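Long-range contacts in RimK-related lysine biosynthesis protein (Thermococcus kodakarensis, PDB 5K2M), which binds ADP with magnesium and probably works as an ATP-dependent ligase of the ATP-grasp type in amino-acid biosynthesis: residues 3-8 with 25-30; 165-170 with 229-234; 74-79 with 219-224. All blocks are in the same frame, centred on the assembly; numbering follows the deposited sequence.

Contact 1 of 3, residues 3-8 with 25-30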
loop_
_atom_site.group_PDB
_atom_site.type_symbol
_atom_site.label_atom_id
_atom_site.label_comp_id
_atom_site.label_asym_id
_atom_site.label_seq_id
_atom_site.Cartn_x
_atom_site.Cartn_y
_atom_site.Cartn_z
ATOM N N ILE A 3 11.728 2.845 -43.749
ATOM C CA ILE A 3 12.833 1.982 -43.368
ATOM C C ILE A 3 13.733 2.762 -42.406
ATOM O O ILE A 3 14.281 3.801 -42.762
ATOM C CB ILE A 3 13.649 1.548 -44.607
ATOM C CG1 ILE A 3 12.788 0.704 -45.551
ATOM C CG2 ILE A 3 14.898 0.778 -44.184
ATOM C CD1 ILE A 3 13.400 0.460 -46.919
ATOM N N GLY A 4 13.867 2.272 -41.183
ATOM C CA GLY A 4 14.817 2.850 -40.235
ATOM C C GLY A 4 16.220 2.285 -40.406
ATOM O O GLY A 4 16.384 1.110 -40.745
ATOM N N ILE A 5 17.234 3.112 -40.157
ATOM C CA ILE A 5 18.613 2.623 -40.048
ATOM C C ILE A 5 19.216 3.119 -38.739
ATOM O O ILE A 5 19.395 4.323 -38.565
ATOM C CB ILE A 5 19.497 3.131 -41.208
ATOM C CG1 ILE A 5 18.890 2.750 -42.554
ATOM C CG2 ILE A 5 20.898 2.561 -41.105
ATOM C CD1 ILE A 5 19.646 3.293 -43.748
ATOM N N THR A 6 19.559 2.211 -37.827
ATOM C CA THR A 6 20.184 2.627 -36.564
ATOM C C THR A 6 21.694 2.537 -36.672
ATOM O O THR A 6 22.226 1.578 -37.231
ATOM C CB THR A 6 19.723 1.804 -35.363
ATOM O OG1 THR A 6 20.081 0.443 -35.563
ATOM C CG2 THR A 6 18.236 1.916 -35.177
ATOM N N TYR A 7 22.376 3.536 -36.122
ATOM C CA TYR A 7 23.810 3.712 -36.361
ATOM C C TYR A 7 24.534 4.486 -35.251
ATOM O O TYR A 7 23.934 5.273 -34.502
ATOM C CB TYR A 7 24.030 4.402 -37.711
ATOM C CG TYR A 7 23.658 5.879 -37.754
ATOM C CD1 TYR A 7 22.360 6.299 -38.057
ATOM C CD2 TYR A 7 24.616 6.851 -37.530
ATOM C CE1 TYR A 7 22.041 7.649 -38.108
ATOM C CE2 TYR A 7 24.304 8.195 -37.575
ATOM C CZ TYR A 7 23.029 8.591 -37.865
ATOM O OH TYR A 7 22.771 9.945 -37.888
ATOM N N THR A 8 25.833 4.242 -35.166
ATOM C CA THR A 8 26.717 4.952 -34.257
ATOM C C THR A 8 27.435 6.025 -35.055
ATOM O O THR A 8 27.343 7.212 -34.747
ATOM C CB THR A 8 27.730 3.984 -33.637
ATOM O OG1 THR A 8 27.028 2.852 -33.115
ATOM C CG2 THR A 8 28.533 4.674 -32.526
ATOM N N GLY A 25 11.748 3.201 -50.388
ATOM C CA GLY A 25 10.825 4.015 -49.598
ATOM C C GLY A 25 11.509 5.144 -48.855
ATOM O O GLY A 25 12.598 5.557 -49.206
ATOM N N GLU A 26 10.839 5.643 -47.828
ATOM C CA GLU A 26 11.338 6.731 -47.013
ATOM C C GLU A 26 12.342 6.173 -45.992
ATOM O O GLU A 26 12.078 5.165 -45.349
ATOM C CB GLU A 26 10.153 7.376 -46.313
ATOM C CG GLU A 26 10.446 8.653 -45.551
ATOM C CD GLU A 26 9.181 9.282 -44.982
ATOM O OE1 GLU A 26 8.078 8.735 -45.218
ATOM O OE2 GLU A 26 9.282 10.324 -44.293
ATOM N N VAL A 27 13.495 6.819 -45.861
ATOM C CA VAL A 27 14.547 6.372 -44.950
ATOM C C VAL A 27 14.577 7.260 -43.707
ATOM O O VAL A 27 14.674 8.471 -43.829
ATOM C CB VAL A 27 15.933 6.412 -45.632
ATOM C CG1 VAL A 27 17.006 5.859 -44.703
ATOM C CG2 VAL A 27 15.912 5.616 -46.928
ATOM N N VAL A 28 14.496 6.654 -42.522
ATOM C CA VAL A 28 14.630 7.384 -41.253
ATOM C C VAL A 28 15.955 7.017 -40.602
ATOM O O VAL A 28 16.142 5.878 -40.155
ATOM C CB VAL A 28 13.476 7.052 -40.287
ATOM C CG1 VAL A 28 13.538 7.925 -39.032
ATOM C CG2 VAL A 28 12.144 7.218 -41.000
ATOM N N MET A 29 16.867 7.983 -40.558
ATOM C CA MET A 29 18.190 7.789 -39.982
ATOM C C MET A 29 18.101 7.961 -38.485
ATOM O O MET A 29 17.696 9.012 -38.014
ATOM C CB MET A 29 19.173 8.816 -40.540
ATOM C CG MET A 29 19.343 8.744 -42.045
ATOM S SD MET A 29 19.905 7.121 -42.564
ATOM C CE MET A 29 21.589 7.125 -41.980
ATOM N N LEU A 30 18.469 6.927 -37.736
ATOM C CA LEU A 30 18.310 6.955 -36.295
ATOM C C LEU A 30 19.654 6.791 -35.641
ATOM O O LEU A 30 20.136 5.677 -35.467
ATOM C CB LEU A 30 17.380 5.843 -35.831
ATOM C CG LEU A 30 15.949 5.940 -36.347
ATOM C CD1 LEU A 30 15.365 4.546 -36.455
ATOM C CD2 LEU A 30 15.104 6.828 -35.450
#
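Ile-5 and Met-29 lie side by side across two parallel strands and point the same way, CD1 of the isoleucine 4.0 Å from SD of the methionine. The same CD1 turns obliquely onto CG1 of Val-27, 3.8 Å away. With Ile-3 these side chains form one apolar face, which helix 12-24, the connection of this beta-alpha-beta crossover, covers through Ile-17, Lys-18 and Ala-21. The beta-branched isoleucines and valine suit the place, being stiff and at ease in extended backbone, and the flexible Met-29 bends to fit beside them. On the opposite face CG2 of Thr-6 rests against CB and CD1 of Leu-30, and CD1 also approaches CA of Gly-4 (4.2 Å), where bare backbone lets the leucine settle close to the strand. Phe-63 of helix 53-65 packs on both Thr-6 and Leu-30.

Tyr-7 behaves differently. With CG set between its own backbone N and carbonyl carbon (chi1 72°), the ring swings back toward the partner strand: CE1 comes 3.5 Å from C of Leu-30 and 3.9 Å from CE of Met-29.

Five backbone hydrogen bonds join the strands, from Ile-3 N to Glu-26 O at 2.8 Å through to Tyr-7 N on Leu-30 O at 3.2 Å, the longest and least straight (143°). Directional bonding thus comes from the backbone and fixes the register, while the side chains contribute mainly apolar burial on both faces.

Contact 2 of 3, residues 165-170 with 229-234. With MG (magnesium ion), chain Q; ADP (adenosine-5'-diphosphate), chain O.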
loop_
_atom_site.group_PDB
_atom_site.type_symbol
_atom_site.label_atom_id
_atom_site.label_comp_id
_atom_site.label_asym_id
_atom_site.label_seq_id
_atom_site.Cartn_x
_atom_site.Cartn_y
_atom_site.Cartn_z
ATOM N N VAL A 165 44.580 -23.496 -36.493
ATOM C CA VAL A 165 44.480 -24.013 -37.845
ATOM C C VAL A 165 45.566 -23.380 -38.713
ATOM O O VAL A 165 45.714 -22.157 -38.736
ATOM C CB VAL A 165 43.086 -23.753 -38.433
ATOM C CG1 VAL A 165 43.013 -24.261 -39.863
ATOM C CG2 VAL A 165 42.019 -24.403 -37.563
ATOM N N GLU A 166 46.328 -24.224 -39.414
ATOM C CA GLU A 166 47.389 -23.763 -40.305
ATOM C C GLU A 166 46.771 -23.430 -41.648
ATOM O O GLU A 166 46.531 -24.313 -42.462
ATOM C CB GLU A 166 48.478 -24.826 -40.463
ATOM C CG GLU A 166 49.236 -25.114 -39.174
ATOM C CD GLU A 166 50.284 -26.203 -39.328
ATOM O OE1 GLU A 166 50.516 -26.935 -38.347
ATOM O OE2 GLU A 166 50.872 -26.341 -40.425
ATOM N N LYS A 167 46.509 -22.146 -41.856
ATOM C CA LYS A 167 45.835 -21.671 -43.052
ATOM C C LYS A 167 46.911 -21.260 -44.043
ATOM O O LYS A 167 48.033 -20.948 -43.632
ATOM C CB LYS A 167 44.951 -20.453 -42.729
ATOM C CG LYS A 167 44.095 -20.583 -41.470
ATOM C CD LYS A 167 43.218 -19.358 -41.212
ATOM C CE LYS A 167 44.004 -18.061 -40.975
ATOM N NZ LYS A 167 44.885 -18.079 -39.770
ATOM N N PRO A 168 46.576 -21.222 -45.344
ATOM C CA PRO A 168 47.564 -20.839 -46.360
ATOM C C PRO A 168 47.692 -19.319 -46.540
ATOM O O PRO A 168 47.427 -18.800 -47.615
ATOM C CB PRO A 168 47.022 -21.508 -47.628
ATOM C CG PRO A 168 45.538 -21.528 -47.431
ATOM C CD PRO A 168 45.292 -21.633 -45.945
ATOM N N GLY A 169 48.083 -18.614 -45.480
ATOM C CA GLY A 169 48.306 -17.164 -45.540
ATOM C C GLY A 169 47.060 -16.312 -45.741
ATOM O O GLY A 169 47.160 -15.135 -46.074
ATOM N N ARG A 170 45.885 -16.893 -45.507
ATOM C CA ARG A 170 44.616 -16.213 -45.774
ATOM C C ARG A 170 43.461 -16.971 -45.151
ATOM O O ARG A 170 43.578 -18.147 -44.819
ATOM C CB ARG A 170 44.360 -16.135 -47.282
ATOM C CG ARG A 170 44.075 -17.503 -47.896
ATOM C CD ARG A 170 44.160 -17.524 -49.409
ATOM N NE ARG A 170 43.670 -18.790 -49.942
ATOM C CZ ARG A 170 43.636 -19.109 -51.236
ATOM N NH1 ARG A 170 44.064 -18.258 -52.159
ATOM N NH2 ARG A 170 43.164 -20.290 -51.617
ATOM N N ASP A 229 32.921 -16.452 -41.687
ATOM C CA ASP A 229 34.379 -16.647 -41.776
ATOM C C ASP A 229 34.729 -18.128 -41.928
ATOM O O ASP A 229 34.370 -18.935 -41.074
ATOM C CB ASP A 229 35.078 -16.160 -40.512
ATOM C CG ASP A 229 34.919 -14.669 -40.274
ATOM O OD1 ASP A 229 33.986 -14.050 -40.822
ATOM O OD2 ASP A 229 35.738 -14.120 -39.504
ATOM N N ILE A 230 35.469 -18.466 -42.982
ATOM C CA ILE A 230 35.811 -19.853 -43.291
ATOM C C ILE A 230 37.339 -20.021 -43.358
ATOM O O ILE A 230 38.040 -19.121 -43.816
ATOM C CB ILE A 230 35.132 -20.284 -44.617
ATOM C CG1 ILE A 230 33.612 -20.361 -44.427
ATOM C CG2 ILE A 230 35.660 -21.624 -45.105
ATOM C CD1 ILE A 230 32.813 -20.411 -45.719
ATOM N N PHE A 231 37.845 -21.159 -42.875
ATOM C CA PHE A 231 39.271 -21.485 -42.958
ATOM C C PHE A 231 39.525 -22.653 -43.897
ATOM O O PHE A 231 38.815 -23.658 -43.852
ATOM C CB PHE A 231 39.838 -21.920 -41.605
ATOM C CG PHE A 231 39.725 -20.899 -40.500
ATOM C CD1 PHE A 231 39.458 -19.565 -40.753
ATOM C CD2 PHE A 231 39.930 -21.300 -39.181
ATOM C CE1 PHE A 231 39.388 -18.656 -39.724
ATOM C CE2 PHE A 231 39.856 -20.394 -38.142
ATOM C CZ PHE A 231 39.583 -19.064 -38.414
ATOM N N GLU A 232 40.556 -22.525 -44.725
ATOM C CA GLU A 232 41.107 -23.667 -45.454
ATOM C C GLU A 232 42.121 -24.354 -44.553
ATOM O O GLU A 232 42.949 -23.688 -43.934
ATOM C CB GLU A 232 41.788 -23.222 -46.752
ATOM C CG GLU A 232 40.841 -22.548 -47.739
ATOM C CD GLU A 232 41.554 -21.645 -48.722
ATOM O OE1 GLU A 232 42.030 -20.560 -48.314
ATOM O OE2 GLU A 232 41.631 -22.015 -49.909
ATOM N N SER A 233 42.038 -25.679 -44.470
ATOM C CA SER A 233 42.971 -26.477 -43.686
ATOM C C SER A 233 43.244 -27.781 -44.410
ATOM O O SER A 233 42.535 -28.125 -45.357
ATOM C CB SER A 233 42.388 -26.773 -42.306
ATOM O OG SER A 233 41.375 -27.755 -42.388
ATOM N N GLU A 234 44.252 -28.512 -43.939
ATOM C CA GLU A 234 44.599 -29.825 -44.494
ATOM C C GLU A 234 43.422 -30.813 -44.462
ATOM O O GLU A 234 43.425 -31.793 -45.194
ATOM C CB GLU A 234 45.833 -30.419 -43.781
ATOM C CG GLU A 234 45.631 -30.788 -42.311
ATOM C CD GLU A 234 46.938 -31.050 -41.559
ATOM O OE1 GLU A 234 47.915 -31.516 -42.185
ATOM O OE2 GLU A 234 46.992 -30.797 -40.329
HETATM MG MG MG Q . 36.162 -12.972 -37.903
HETATM P PB ADP O . 36.829 -11.978 -34.838
HETATM O O1B ADP O . 37.112 -11.768 -36.299
HETATM O O2B ADP O . 37.646 -11.104 -33.916
HETATM O O3B ADP O . 35.371 -11.964 -34.451
HETATM P PA ADP O . 37.787 -14.624 -35.515
HETATM O O1A ADP O . 37.134 -14.434 -36.870
HETATM O O2A ADP O . 37.542 -15.943 -34.856
HETATM O O3A ADP O . 37.385 -13.458 -34.488
HETATM O "O5'" ADP O . 39.372 -14.426 -35.653
HETATM C "C5'" ADP O . 39.923 -13.370 -36.409
HETATM C "C4'" ADP O . 40.935 -13.919 -37.399
HETATM O "O4'" ADP O . 41.985 -14.586 -36.688
HETATM C "C3'" ADP O . 40.382 -14.927 -38.394
HETATM O "O3'" ADP O . 39.873 -14.288 -39.575
HETATM C "C2'" ADP O . 41.609 -15.773 -38.679
HETATM O "O2'" ADP O . 42.459 -15.173 -39.653
HETATM C "C1'" ADP O . 42.366 -15.773 -37.372
HETATM N N9 ADP O . 41.988 -16.941 -36.565
HETATM C C8 ADP O . 40.998 -16.997 -35.650
HETATM N N7 ADP O . 40.899 -18.220 -35.099
HETATM C C5 ADP O . 41.844 -18.975 -35.689
HETATM C C6 ADP O . 42.306 -20.357 -35.566
HETATM N N6 ADP O . 41.714 -21.201 -34.695
HETATM N N1 ADP O . 43.330 -20.741 -36.355
HETATM C C2 ADP O . 43.924 -19.913 -37.225
HETATM N N3 ADP O . 43.564 -18.642 -37.393
HETATM C C4 ADP O . 42.554 -18.130 -36.659
HETATM O O HOH W 1 41.877 -20.236 -45.527
HETATM O O HOH W 2 37.907 -12.594 -39.104
#
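The adenine end of the nucleotide pocket is built where Lys-167, in the loop leading to strand 170-177, lies across Phe-231 of strand 225-233. CD of the lysine sits over one face of the phenyl ring, 4.0 Å from its centroid, in a CH-pi contact. Beyond it the chain bends twice (chi3 -62°, chi4 -63°), which carries NZ to ADP N3 at 2.8 Å; Trp-192 O takes a second bond from the same ammonium. A long, flexible lysine can thus serve the ring with a methylene (CD) and the purine with an N-H. Phe-231 meets the base too, CE2 lying 3.5 Å from ADP C5. At the entry to the loop Val-165 donates its backbone N to ADP N1 (3.0 Å), while its CG1 packs on CB of Ser-233 at 3.6 Å.

This is the ATP-grasp arrangement, in which the nucleotide is held between two antiparallel sheets, and one strand supplies both a ligand of the metal and, two residues later, the ring that meets the base. The metal ligand is Asp-229, whose OD2 binds magnesium at 2.0 Å beside phosphate oxygens of ADP; Glu-241 completes the protein share of that site, and OD1 of the aspartate pairs with Arg-173.

Farther from the base, Arg-170 holds Glu-232 side-on. NE meets OE1 and NH2 meets OE2, each at 2.9 Å and each on the syn lone pair, with guanidinium and carboxylate planes only 9° apart; two bonds of this kind restrain the carboxylate from rotating. NH1 of the arginine reaches Tyr-188 OH instead. One water bridges Arg-170 O to both the backbone N and OE1 of Glu-232. Pro-168, at the centre of an inverse gamma turn, lays CG against that same OE1.

Contact 3 of 3, residues 74-79 with 219-224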
loop_
_atom_site.group_PDB
_atom_site.type_symbol
_atom_site.label_atom_id
_atom_site.label_comp_id
_atom_site.label_asym_id
_atom_site.label_seq_id
_atom_site.Cartn_x
_atom_site.Cartn_y
_atom_site.Cartn_z
ATOM N N SER A 74 17.030 -9.614 -32.754
ATOM C CA SER A 74 17.766 -9.696 -31.502
ATOM C C SER A 74 18.295 -11.109 -31.231
ATOM O O SER A 74 19.424 -11.283 -30.768
ATOM C CB SER A 74 16.928 -9.191 -30.316
ATOM O OG SER A 74 15.755 -9.953 -30.123
ATOM N N ARG A 75 17.487 -12.114 -31.521
ATOM C CA ARG A 75 17.917 -13.497 -31.375
ATOM C C ARG A 75 19.159 -13.804 -32.239
ATOM O O ARG A 75 20.126 -14.372 -31.754
ATOM C CB ARG A 75 16.750 -14.449 -31.697
ATOM C CG ARG A 75 17.088 -15.935 -31.649
ATOM C CD ARG A 75 17.379 -16.486 -33.046
ATOM N NE ARG A 75 18.050 -17.792 -33.043
ATOM C CZ ARG A 75 18.359 -18.497 -34.135
ATOM N NH1 ARG A 75 18.065 -18.039 -35.351
ATOM N NH2 ARG A 75 18.967 -19.673 -34.012
ATOM N N LEU A 76 19.147 -13.432 -33.510
ATOM C CA LEU A 76 20.299 -13.716 -34.371
ATOM C C LEU A 76 21.544 -12.934 -33.956
ATOM O O LEU A 76 22.654 -13.493 -33.894
ATOM C CB LEU A 76 19.972 -13.466 -35.850
ATOM C CG LEU A 76 21.072 -13.915 -36.820
ATOM C CD1 LEU A 76 21.441 -15.378 -36.621
ATOM C CD2 LEU A 76 20.610 -13.703 -38.236
ATOM N N ILE A 77 21.372 -11.656 -33.632
ATOM C CA ILE A 77 22.490 -10.852 -33.164
ATOM C C ILE A 77 23.130 -11.479 -31.915
ATOM O O ILE A 77 24.349 -11.572 -31.823
ATOM C CB ILE A 77 22.076 -9.397 -32.869
ATOM C CG1 ILE A 77 21.766 -8.652 -34.179
ATOM C CG2 ILE A 77 23.181 -8.670 -32.102
ATOM C CD1 ILE A 77 20.809 -7.489 -34.002
ATOM N N PHE A 78 22.313 -11.940 -30.974
ATOM C CA PHE A 78 22.860 -12.582 -29.789
ATOM C C PHE A 78 23.570 -13.898 -30.112
ATOM O O PHE A 78 24.689 -14.110 -29.687
ATOM C CB PHE A 78 21.788 -12.860 -28.725
ATOM C CG PHE A 78 22.302 -13.721 -27.607
ATOM C CD1 PHE A 78 23.381 -13.286 -26.836
ATOM C CD2 PHE A 78 21.798 -14.995 -27.394
ATOM C CE1 PHE A 78 23.904 -14.088 -25.829
ATOM C CE2 PHE A 78 22.299 -15.792 -26.382
ATOM C CZ PHE A 78 23.354 -15.344 -25.601
ATOM N N GLU A 79 22.911 -14.790 -30.845
ATOM C CA GLU A 79 23.493 -16.106 -31.073
ATOM C C GLU A 79 24.658 -16.077 -32.039
ATOM O O GLU A 79 25.724 -16.620 -31.736
ATOM C CB GLU A 79 22.438 -17.116 -31.507
ATOM C CG GLU A 79 21.403 -17.332 -30.424
ATOM C CD GLU A 79 20.997 -18.781 -30.232
ATOM O OE1 GLU A 79 21.663 -19.702 -30.768
ATOM O OE2 GLU A 79 19.991 -18.986 -29.520
ATOM N N GLU A 219 22.074 -21.705 -42.892
ATOM C CA GLU A 219 20.892 -22.534 -42.594
ATOM C C GLU A 219 20.899 -23.077 -41.162
ATOM O O GLU A 219 19.846 -23.349 -40.595
ATOM C CB GLU A 219 20.734 -23.671 -43.631
ATOM C CG GLU A 219 20.198 -23.139 -44.957
ATOM C CD GLU A 219 20.230 -24.112 -46.128
ATOM O OE1 GLU A 219 20.847 -25.197 -46.051
ATOM O OE2 GLU A 219 19.634 -23.754 -47.163
ATOM N N ALA A 220 22.079 -23.205 -40.570
ATOM C CA ALA A 220 22.173 -23.471 -39.135
ATOM C C ALA A 220 21.441 -22.421 -38.285
ATOM O O ALA A 220 20.954 -22.735 -37.206
ATOM C CB ALA A 220 23.629 -23.556 -38.704
ATOM N N PHE A 221 21.384 -21.180 -38.774
ATOM C CA PHE A 221 20.691 -20.092 -38.105
ATOM C C PHE A 221 19.283 -19.859 -38.654
ATOM O O PHE A 221 18.359 -19.606 -37.881
ATOM C CB PHE A 221 21.558 -18.821 -38.159
ATOM C CG PHE A 221 22.832 -18.971 -37.383
ATOM C CD1 PHE A 221 22.858 -18.716 -36.019
ATOM C CD2 PHE A 221 23.972 -19.483 -37.989
ATOM C CE1 PHE A 221 24.012 -18.915 -35.278
ATOM C CE2 PHE A 221 25.128 -19.680 -37.257
ATOM C CZ PHE A 221 25.150 -19.385 -35.896
ATOM N N GLY A 222 19.126 -19.919 -39.974
ATOM C CA GLY A 222 17.801 -19.907 -40.597
ATOM C C GLY A 222 17.171 -18.545 -40.830
ATOM O O GLY A 222 16.006 -18.458 -41.205
ATOM N N GLU A 223 17.930 -17.475 -40.626
ATOM C CA GLU A 223 17.415 -16.131 -40.853
ATOM C C GLU A 223 18.561 -15.163 -41.028
ATOM O O GLU A 223 19.711 -15.469 -40.691
ATOM C CB GLU A 223 16.556 -15.660 -39.664
ATOM C CG GLU A 223 17.260 -15.748 -38.315
ATOM C CD GLU A 223 16.536 -15.010 -37.187
ATOM O OE1 GLU A 223 16.273 -15.632 -36.140
ATOM O OE2 GLU A 223 16.250 -13.803 -37.310
ATOM N N GLY A 224 18.228 -13.991 -41.554
ATOM C CA GLY A 224 19.095 -12.824 -41.461
ATOM C C GLY A 224 20.171 -12.686 -42.514
ATOM O O GLY A 224 20.186 -13.395 -43.521
#
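Polar contact centres on Arg-75, whose NH1 donates twice: to Glu-223 OE1 at 3.1 Å, as part of a salt bridge, and to the backbone O of Phe-221 at 3.0 Å. Both acceptors lie near the guanidinium plane. The arginine leaves the helix extended but bends at chi2 (-98°), which brings its head over the loop. Arg-75 holds only one oxygen of the carboxylate: OE1 is met on its anti side, with NH1 25° out of the carboxylate plane, while OE2 is hydrogen-bonded to Ser-73 OG. Glutamate suits this place because its two oxygens can serve separate donors.

Apolar contact belongs to Leu-76, one branch for each part of the loop. CD1 approaches Phe-221 CD1 at 3.7 Å, the two side chains crossing at about a right angle. CD2 presses on backbone, 3.2 Å from Glu-223 O and 3.7 Å from CA of Gly-224, a glycine that brings no side chain to this close meeting and takes up positive phi, as does Gly-222 where the chain turns out of helical geometry. The ring of Phe-221 also reaches Glu-79, CE1 lying 4.5 Å from CB, at the limit of contact.

Around this core, helix 83-90 covers the phenylalanine through Ala-86, Arg-89 and Leu-90, and Leu-226 of strand 225-233 touches both Leu-76 and Phe-221. Helix 74-80 is thereby seated against the turn that joins helix 208-219 to that strand.

How the contacts relate
From the N terminus, contact 1 closes first: the chain leaves strand 2-7, passes through helix 12-24 and returns as strand 26-31, outermost within this chain in the N-terminal parallel sheet. Contacts 2 and 3 come afterwards and cross. Helix 74-80 opens contact 3, the loop at 165-170 opens contact 2, then 219-224 closes the former and 229-234 the latter. Because 219-224 runs directly into strand 225-233, that strand links the loop of contact 3, and through it helix 74-80, to the nucleotide site of contact 2, their centres about 25 Å apart. Contact 1 lies across the chain's centre from contact 2, with about 37 Å between their centres.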